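Local atomic coordinates of shikimate dehydrogenase (NADP(+)) (Peptoclostridium difficile, PDB entry 5DZS), a protein that probably catalyses the reversible NADPH-linked reduction of 3-dehydroshikimate to shikimate, a step on the way to chorismate and the aromatic amino acids. Residues I38-D47 / P63-Y71; D101-F109 / G128-D139. All coordinates share one frame; numbering follows the deposited sequence.

In the fold
Contact 1 closes before contact 2 opens along the chain, and their centres lie about 23 Å apart. Contact 1 belongs to the substrate-binding domain, where the residues after strand 31-37 pack on the loop that follows strand 57-60. Contact 2 joins helix 101-111 to helix 128-139, which packs on strands 120-124 and 144-149 of the parallel sheet of the probable NADP-binding domain. The two meet at the cleft: Lys65 NZ and Asp101 OD2 form a 3.0 Å salt bridge, Glu66 OE2 and Lys131 NZ another. One sulfate ion is held by Lys65 N and Gly128 N together. The predicted proton acceptor is thus tied to the interdomain junction.

Contact 1: I38-D47 / P63-Y71; sequences ISKEDISKLD and PYKERIMKY. With SO4 (sulfate ion), chain D.
Two irregular, largely helical turns run side by side, with the CA atoms of Ile43 and Ile68 7.7 Å apart and those of Asp47 and Tyr71 6.5 Å apart. Tyr64 spans the contact: its OH donates a hydrogen bond of 2.6 Å to Ile38 O, the hydroxyl oxygen standing 28° out of the carbonyl plane. A tyrosine suits this place because its hydroxyl finds the backbone while its ring serves as an apolar wall. Ile43 CD1 lies over one face, 3.8 Å from the ring centroid in a CH-pi contact, and Pro63 CD covers the opposite face, which holds the ring between them. With CG1 of Ile43 anti to the backbone N (chi1 -162°), that branch runs over Tyr64 while CG2 comes obliquely to the guanidinium group, 3.5 Å from Arg67 NH1. Arg67 NH1 in turn makes a weak bond to Lys40 O, which sits at the guanidinium edge. Deeper in, Ile68 CD1 packs on Leu46 CD2 at 3.8 Å, and Val7 of strand 2-8 adjoins Ile43, Leu46 and Tyr64. At the far end, Ser44 CB comes within 3.3 Å of Tyr71 OH, and Asp47 OD1 rests near Tyr71 CD1. Lys40, long enough to pass Pro63 CG, finds its salt-bridge partner in Glu9. Lys65 takes no part in this packing; its N donates to sulfate O3 at 3.0 Å, and its side chain leaves for Asp101. A cis peptide bond precedes Pro63, and Lys65, the predicted proton acceptor, probably places this loop at the active site of the shikimate dehydrogenase substrate-binding domain.

Contact 2: D101-F109 / G128-D139; sequences DYFGLDSMF and GASKAALTYFID. With SO4 (sulfate ion), chain D.
Tyr102 and Tyr136 interlock where helices 101-109 and 128-139 cross at -57°, their axes 8.7 Å apart at closest approach. Each is a knob in the other helix's hole: Tyr102 sits among Ala132, Thr135, Tyr136 and Asp139, and Tyr136 among Tyr102, Leu105, Asp106 and Phe109. The small side chain of Ala132 permits its CA to come within 5.1 Å of Tyr102 CA, with Ala132 CB set against Asp101 CB.

The aromatic contacts gather around Tyr136. Its edge is turned to the face of Tyr102 in a T-shaped pair with planes 78° apart, while its CB also lies over that face. Tyr136 CE2 stands over one face of Phe109, 3.7 Å from CD1, though the two rings are inclined obliquely. Phe109 CZ continues the cluster to Phe137 CE1, and this pair of rings is oblique as well.

Among aliphatic contacts, Leu105 points CD1 at the backbone of the opposite helix, 3.5 Å from Ala133 CA. Helix 128-139 is the first helix of the Rossmann-type domain that probably binds NADP, following strand 120-124, and Ala133 and Phe137 turn to Ile123 of that strand. Helix 101-111, which follows strand 94-98 of the mixed sheet, packs against it at the junction of the two domains.

Polar contacts lie toward the ends. Having CG anti to the backbone N (chi1 -176°), Tyr102 extends its OH to Asp139 OD2, donating a 2.7 Å hydrogen bond to the anti lone pair; Arg81 also forms a salt bridge with this oxygen, which probably favours the charged carboxylate. Asp101 OD1 accepts from Gln239 NE2, both residues being predicted to bind shikimate. At the start of helix 128-139, Gly128 N shares its hydrogen between O4 and O1 of the sulfate, the bond to O1 being the straighter.

Contact 1: I38-D47 / P63-Y71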
# COMPACT_ATOMS: atom_id res chain seq x y z
N ILE B 38 -11.30 -23.09 -9.45
CA ILE B 38 -12.64 -23.11 -8.89
C ILE B 38 -13.63 -22.89 -10.00
O ILE B 38 -13.48 -21.96 -10.82
CB ILE B 38 -12.82 -22.05 -7.78
CG1 ILE B 38 -11.82 -22.30 -6.64
CG2 ILE B 38 -14.25 -22.04 -7.27
CD1 ILE B 38 -11.90 -21.27 -5.55
N SER B 39 -14.66 -23.72 -10.00
CA SER B 39 -15.68 -23.69 -11.03
C SER B 39 -16.61 -22.48 -10.88
O SER B 39 -16.76 -21.93 -9.79
CB SER B 39 -16.50 -24.97 -10.96
OG SER B 39 -17.36 -24.97 -9.83
N LYS B 40 -17.31 -22.12 -11.95
CA LYS B 40 -18.22 -20.99 -11.89
C LYS B 40 -19.33 -21.16 -10.84
O LYS B 40 -19.75 -20.18 -10.22
CB LYS B 40 -18.88 -20.78 -13.25
CG LYS B 40 -17.95 -20.27 -14.33
CD LYS B 40 -18.74 -20.04 -15.61
CE LYS B 40 -17.97 -19.17 -16.60
NZ LYS B 40 -16.69 -19.78 -17.04
N GLU B 41 -19.78 -22.40 -10.65
CA GLU B 41 -20.85 -22.69 -9.70
C GLU B 41 -20.40 -22.66 -8.23
O GLU B 41 -21.24 -22.68 -7.31
CB GLU B 41 -21.53 -24.03 -10.02
CG GLU B 41 -20.62 -25.24 -10.17
CD GLU B 41 -20.09 -25.48 -11.59
OE1 GLU B 41 -19.98 -24.54 -12.40
OE2 GLU B 41 -19.77 -26.66 -11.89
N ASP B 42 -19.09 -22.64 -8.01
CA ASP B 42 -18.51 -22.59 -6.67
C ASP B 42 -17.88 -21.27 -6.26
O ASP B 42 -17.43 -21.13 -5.12
CB ASP B 42 -17.43 -23.68 -6.55
CG ASP B 42 -17.99 -25.07 -6.42
OD1 ASP B 42 -19.22 -25.24 -6.19
OD2 ASP B 42 -17.20 -26.04 -6.54
N ILE B 43 -17.80 -20.29 -7.16
CA ILE B 43 -17.08 -19.07 -6.80
C ILE B 43 -17.70 -18.31 -5.61
O ILE B 43 -16.95 -17.63 -4.86
CB ILE B 43 -16.84 -18.18 -8.05
CG1 ILE B 43 -15.73 -17.13 -7.81
CG2 ILE B 43 -18.13 -17.55 -8.52
CD1 ILE B 43 -14.33 -17.70 -7.71
N SER B 44 -19.00 -18.45 -5.39
CA SER B 44 -19.64 -17.80 -4.25
C SER B 44 -19.16 -18.36 -2.91
O SER B 44 -19.37 -17.75 -1.87
CB SER B 44 -21.16 -17.96 -4.31
OG SER B 44 -21.52 -19.31 -4.14
N LYS B 45 -18.46 -19.51 -2.95
CA LYS B 45 -17.97 -20.13 -1.72
C LYS B 45 -16.54 -19.70 -1.36
O LYS B 45 -16.07 -19.98 -0.25
CB LYS B 45 -18.00 -21.67 -1.86
CG LYS B 45 -19.34 -22.26 -2.28
CD LYS B 45 -19.26 -23.73 -2.64
CE LYS B 45 -20.55 -24.16 -3.33
NZ LYS B 45 -20.51 -25.58 -3.77
N LEU B 46 -15.87 -19.00 -2.26
CA LEU B 46 -14.47 -18.66 -2.04
C LEU B 46 -14.24 -17.81 -0.81
O LEU B 46 -13.33 -18.07 -0.02
CB LEU B 46 -13.83 -17.97 -3.26
CG LEU B 46 -12.40 -17.46 -3.15
CD1 LEU B 46 -11.45 -18.65 -3.13
CD2 LEU B 46 -12.01 -16.55 -4.30
N ASP B 47 -15.02 -16.74 -0.63
CA ASP B 47 -14.73 -15.84 0.47
C ASP B 47 -14.79 -16.53 1.84
O ASP B 47 -13.93 -16.30 2.69
CB ASP B 47 -15.60 -14.54 0.42
CG ASP B 47 -17.02 -14.76 0.82
OD1 ASP B 47 -17.82 -15.20 -0.02
OD2 ASP B 47 -17.36 -14.40 1.96
N PRO B 63 -12.25 -16.19 -15.21
CA PRO B 63 -13.16 -15.12 -15.61
C PRO B 63 -13.84 -14.44 -14.43
O PRO B 63 -14.98 -13.99 -14.51
CB PRO B 63 -14.22 -15.90 -16.39
CG PRO B 63 -14.35 -17.15 -15.62
CD PRO B 63 -12.97 -17.47 -15.08
N TYR B 64 -13.07 -14.27 -13.35
CA TYR B 64 -13.66 -13.84 -12.08
C TYR B 64 -13.27 -12.46 -11.59
O TYR B 64 -13.69 -12.09 -10.50
CB TYR B 64 -13.29 -14.85 -10.97
CG TYR B 64 -13.72 -16.29 -11.23
CD1 TYR B 64 -15.01 -16.55 -11.66
CD2 TYR B 64 -12.87 -17.36 -11.04
CE1 TYR B 64 -15.42 -17.85 -11.89
CE2 TYR B 64 -13.27 -18.66 -11.27
CZ TYR B 64 -14.55 -18.90 -11.71
OH TYR B 64 -15.00 -20.16 -11.96
N LYS B 65 -12.53 -11.69 -12.37
CA LYS B 65 -12.05 -10.41 -11.85
C LYS B 65 -13.17 -9.42 -11.51
O LYS B 65 -13.02 -8.59 -10.63
CB LYS B 65 -11.03 -9.76 -12.77
CG LYS B 65 -9.79 -10.60 -13.02
CD LYS B 65 -8.89 -9.78 -13.95
CE LYS B 65 -7.61 -10.45 -14.35
NZ LYS B 65 -6.96 -9.49 -15.31
N GLU B 66 -14.27 -9.48 -12.24
CA GLU B 66 -15.43 -8.62 -11.94
C GLU B 66 -16.40 -9.27 -10.96
O GLU B 66 -16.86 -8.61 -9.99
CB GLU B 66 -16.15 -8.23 -13.26
CG GLU B 66 -15.24 -7.48 -14.21
CD GLU B 66 -15.83 -7.11 -15.57
OE1 GLU B 66 -17.04 -6.81 -15.69
OE2 GLU B 66 -15.05 -7.09 -16.55
N ARG B 67 -16.71 -10.55 -11.18
CA ARG B 67 -17.70 -11.27 -10.37
C ARG B 67 -17.30 -11.44 -8.91
O ARG B 67 -18.17 -11.62 -8.06
CB ARG B 67 -18.09 -12.63 -10.97
CG ARG B 67 -18.75 -12.54 -12.34
CD ARG B 67 -19.90 -13.53 -12.58
NE ARG B 67 -19.59 -14.96 -12.59
CZ ARG B 67 -19.85 -15.81 -11.58
NH1 ARG B 67 -19.55 -17.10 -11.70
NH2 ARG B 67 -20.41 -15.36 -10.46
N ILE B 68 -16.00 -11.42 -8.62
CA ILE B 68 -15.55 -11.57 -7.25
C ILE B 68 -15.79 -10.32 -6.38
O ILE B 68 -15.85 -10.42 -5.15
CB ILE B 68 -14.04 -11.93 -7.22
CG1 ILE B 68 -13.66 -12.60 -5.89
CG2 ILE B 68 -13.15 -10.70 -7.45
CD1 ILE B 68 -14.33 -13.93 -5.67
N MET B 69 -15.96 -9.16 -7.01
CA MET B 69 -16.07 -7.90 -6.25
C MET B 69 -17.18 -7.87 -5.23
O MET B 69 -16.99 -7.36 -4.11
CB MET B 69 -16.15 -6.70 -7.20
CG MET B 69 -14.90 -6.61 -8.07
SD MET B 69 -14.79 -5.19 -9.16
CE MET B 69 -14.78 -3.86 -7.97
N LYS B 70 -18.33 -8.47 -5.56
CA LYS B 70 -19.47 -8.43 -4.64
C LYS B 70 -19.23 -9.14 -3.31
O LYS B 70 -19.97 -8.89 -2.35
CB LYS B 70 -20.73 -9.01 -5.30
CG LYS B 70 -20.73 -10.52 -5.46
CD LYS B 70 -22.01 -11.01 -6.15
CE LYS B 70 -22.05 -10.59 -7.61
NZ LYS B 70 -21.06 -11.29 -8.46
N TYR B 71 -18.19 -9.98 -3.25
CA TYR B 71 -17.91 -10.77 -2.07
C TYR B 71 -16.88 -10.12 -1.18
O TYR B 71 -16.56 -10.67 -0.13
CB TYR B 71 -17.41 -12.17 -2.46
CG TYR B 71 -18.40 -12.93 -3.31
CD1 TYR B 71 -19.54 -13.49 -2.73
CD2 TYR B 71 -18.22 -13.08 -4.67
CE1 TYR B 71 -20.45 -14.18 -3.50
CE2 TYR B 71 -19.13 -13.77 -5.44
CZ TYR B 71 -20.25 -14.30 -4.85
OH TYR B 71 -21.16 -14.98 -5.61
S SO4 D . -12.56 -11.02 -16.42
O1 SO4 D . -11.39 -10.75 -17.28
O2 SO4 D . -13.65 -11.61 -17.27
O3 SO4 D . -12.25 -11.95 -15.32
O4 SO4 D . -13.04 -9.74 -15.86
O HOH W 1 -18.97 -11.67 1.25

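Contact 2: D101-F109 / G128-D139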
# COMPACT_ATOMS: atom_id res chain seq x y z
N ASP B 101 -3.46 -4.35 -12.34
CA ASP B 101 -3.38 -4.33 -13.84
C ASP B 101 -2.88 -3.00 -14.45
O ASP B 101 -2.09 -3.02 -15.42
CB ASP B 101 -4.72 -4.72 -14.51
CG ASP B 101 -4.93 -6.23 -14.60
OD1 ASP B 101 -3.95 -6.99 -14.45
OD2 ASP B 101 -6.08 -6.67 -14.85
N TYR B 102 -3.37 -1.87 -13.96
CA TYR B 102 -2.90 -0.56 -14.45
C TYR B 102 -1.40 -0.43 -14.15
O TYR B 102 -0.62 -0.05 -15.02
CB TYR B 102 -3.71 0.57 -13.81
CG TYR B 102 -3.44 1.99 -14.25
CD1 TYR B 102 -2.31 2.69 -13.80
CD2 TYR B 102 -4.36 2.68 -15.02
CE1 TYR B 102 -2.09 4.00 -14.16
CE2 TYR B 102 -4.15 4.00 -15.37
CZ TYR B 102 -3.00 4.65 -14.94
OH TYR B 102 -2.80 5.96 -15.30
N PHE B 103 -1.00 -0.76 -12.92
CA PHE B 103 0.41 -0.69 -12.52
C PHE B 103 1.34 -1.54 -13.39
O PHE B 103 2.39 -1.05 -13.85
CB PHE B 103 0.59 -1.08 -11.04
CG PHE B 103 2.01 -1.37 -10.69
CD1 PHE B 103 2.86 -0.35 -10.28
CD2 PHE B 103 2.53 -2.64 -10.84
CE1 PHE B 103 4.19 -0.61 -9.99
CE2 PHE B 103 3.85 -2.90 -10.56
CZ PHE B 103 4.69 -1.88 -10.14
N GLY B 104 0.95 -2.80 -13.64
CA GLY B 104 1.75 -3.71 -14.44
C GLY B 104 1.89 -3.24 -15.88
O GLY B 104 2.96 -3.41 -16.48
N LEU B 105 0.81 -2.68 -16.44
CA LEU B 105 0.86 -2.15 -17.81
C LEU B 105 1.85 -0.98 -17.87
O LEU B 105 2.70 -0.92 -18.75
CB LEU B 105 -0.52 -1.69 -18.27
CG LEU B 105 -1.58 -2.76 -18.54
CD1 LEU B 105 -2.99 -2.18 -18.46
CD2 LEU B 105 -1.33 -3.42 -19.89
N ASP B 106 1.73 -0.07 -16.90
CA ASP B 106 2.60 1.10 -16.86
C ASP B 106 4.06 0.63 -16.84
O ASP B 106 4.89 1.13 -17.59
CB ASP B 106 2.32 1.94 -15.63
CG ASP B 106 3.25 3.13 -15.51
OD1 ASP B 106 3.20 4.01 -16.38
OD2 ASP B 106 4.02 3.18 -14.53
N SER B 107 4.34 -0.33 -15.98
CA SER B 107 5.66 -0.92 -15.85
C SER B 107 6.21 -1.50 -17.17
O SER B 107 7.36 -1.20 -17.57
CB SER B 107 5.59 -2.03 -14.80
OG SER B 107 6.84 -2.62 -14.59
N MET B 108 5.38 -2.32 -17.82
CA MET B 108 5.68 -2.99 -19.10
C MET B 108 5.96 -1.99 -20.22
O MET B 108 6.87 -2.18 -21.02
CB MET B 108 4.48 -3.89 -19.49
CG MET B 108 4.55 -4.52 -20.88
SD MET B 108 3.04 -5.42 -21.36
CE MET B 108 1.86 -4.08 -21.46
N PHE B 109 5.14 -0.94 -20.29
CA PHE B 109 5.29 0.11 -21.32
C PHE B 109 6.58 0.89 -21.13
O PHE B 109 7.27 1.20 -22.10
CB PHE B 109 4.09 1.05 -21.35
CG PHE B 109 2.95 0.54 -22.17
CD1 PHE B 109 2.06 -0.39 -21.66
CD2 PHE B 109 2.75 0.99 -23.46
CE1 PHE B 109 1.00 -0.85 -22.41
CE2 PHE B 109 1.69 0.52 -24.23
CZ PHE B 109 0.81 -0.40 -23.70
N GLY B 128 -11.57 -7.48 -17.54
CA GLY B 128 -10.98 -6.56 -16.57
C GLY B 128 -9.66 -5.97 -17.05
O GLY B 128 -9.36 -4.79 -16.80
N ALA B 129 -8.86 -6.81 -17.69
CA ALA B 129 -7.56 -6.40 -18.29
C ALA B 129 -7.75 -5.29 -19.33
O ALA B 129 -7.02 -4.30 -19.35
CB ALA B 129 -6.87 -7.60 -18.90
N SER B 130 -8.76 -5.46 -20.17
CA SER B 130 -9.13 -4.46 -21.14
C SER B 130 -9.50 -3.14 -20.47
O SER B 130 -9.14 -2.07 -20.97
CB SER B 130 -10.31 -4.98 -21.96
OG SER B 130 -10.79 -4.03 -22.88
N LYS B 131 -10.21 -3.21 -19.34
CA LYS B 131 -10.63 -2.01 -18.61
C LYS B 131 -9.42 -1.25 -18.05
O LYS B 131 -9.38 -0.01 -18.07
CB LYS B 131 -11.62 -2.37 -17.48
CG LYS B 131 -13.01 -2.80 -17.95
CD LYS B 131 -13.88 -3.23 -16.77
CE LYS B 131 -15.32 -3.47 -17.17
NZ LYS B 131 -15.49 -4.54 -18.18
N ALA B 132 -8.44 -2.00 -17.56
CA ALA B 132 -7.21 -1.41 -17.02
C ALA B 132 -6.41 -0.77 -18.13
O ALA B 132 -5.85 0.31 -17.95
CB ALA B 132 -6.37 -2.46 -16.33
N ALA B 133 -6.32 -1.46 -19.26
CA ALA B 133 -5.61 -0.96 -20.43
C ALA B 133 -6.27 0.30 -20.95
O ALA B 133 -5.58 1.27 -21.30
CB ALA B 133 -5.54 -2.03 -21.51
N LEU B 134 -7.60 0.30 -21.02
CA LEU B 134 -8.35 1.48 -21.42
C LEU B 134 -8.00 2.64 -20.47
O LEU B 134 -7.70 3.73 -20.92
CB LEU B 134 -9.86 1.19 -21.42
CG LEU B 134 -10.83 2.35 -21.68
CD1 LEU B 134 -12.16 1.82 -22.21
CD2 LEU B 134 -11.04 3.23 -20.44
N THR B 135 -8.05 2.36 -19.17
CA THR B 135 -7.76 3.37 -18.15
C THR B 135 -6.34 3.91 -18.31
O THR B 135 -6.12 5.14 -18.30
CB THR B 135 -7.97 2.77 -16.73
OG1 THR B 135 -9.29 2.21 -16.63
CG2 THR B 135 -7.80 3.83 -15.65
N TYR B 136 -5.38 3.01 -18.48
CA TYR B 136 -3.98 3.40 -18.67
C TYR B 136 -3.79 4.24 -19.93
O TYR B 136 -3.17 5.32 -19.87
CB TYR B 136 -3.07 2.17 -18.71
CG TYR B 136 -1.66 2.51 -19.12
CD1 TYR B 136 -0.79 3.08 -18.21
CD2 TYR B 136 -1.22 2.28 -20.41
CE1 TYR B 136 0.50 3.40 -18.59
CE2 TYR B 136 0.06 2.60 -20.80
CZ TYR B 136 0.92 3.16 -19.89
OH TYR B 136 2.21 3.48 -20.30
N PHE B 137 -4.28 3.76 -21.07
CA PHE B 137 -4.13 4.49 -22.33
C PHE B 137 -4.72 5.92 -22.27
O PHE B 137 -4.09 6.87 -22.74
CB PHE B 137 -4.77 3.74 -23.52
CG PHE B 137 -3.97 2.57 -24.04
CD1 PHE B 137 -2.62 2.67 -24.33
CD2 PHE B 137 -4.62 1.38 -24.38
CE1 PHE B 137 -1.92 1.60 -24.86
CE2 PHE B 137 -3.92 0.31 -24.92
CZ PHE B 137 -2.58 0.41 -25.16
N ILE B 138 -5.92 6.06 -21.70
CA ILE B 138 -6.59 7.37 -21.59
C ILE B 138 -5.81 8.33 -20.70
O ILE B 138 -5.67 9.51 -21.02
CB ILE B 138 -8.02 7.24 -21.03
CG1 ILE B 138 -8.91 6.39 -21.94
CG2 ILE B 138 -8.64 8.62 -20.83
CD1 ILE B 138 -9.27 7.03 -23.27
N ASP B 139 -5.33 7.83 -19.57
CA ASP B 139 -4.54 8.65 -18.66
C ASP B 139 -3.22 9.07 -19.29
O ASP B 139 -2.69 10.14 -18.97
CB ASP B 139 -4.24 7.89 -17.37
CG ASP B 139 -5.47 7.67 -16.50
OD1 ASP B 139 -6.55 8.26 -16.76
OD2 ASP B 139 -5.35 6.90 -15.53
S SO4 D . -12.56 -11.02 -16.42
O1 SO4 D . -11.39 -10.75 -17.28
O2 SO4 D . -13.65 -11.61 -17.27
O3 SO4 D . -12.25 -11.95 -15.32
O4 SO4 D . -13.04 -9.74 -15.86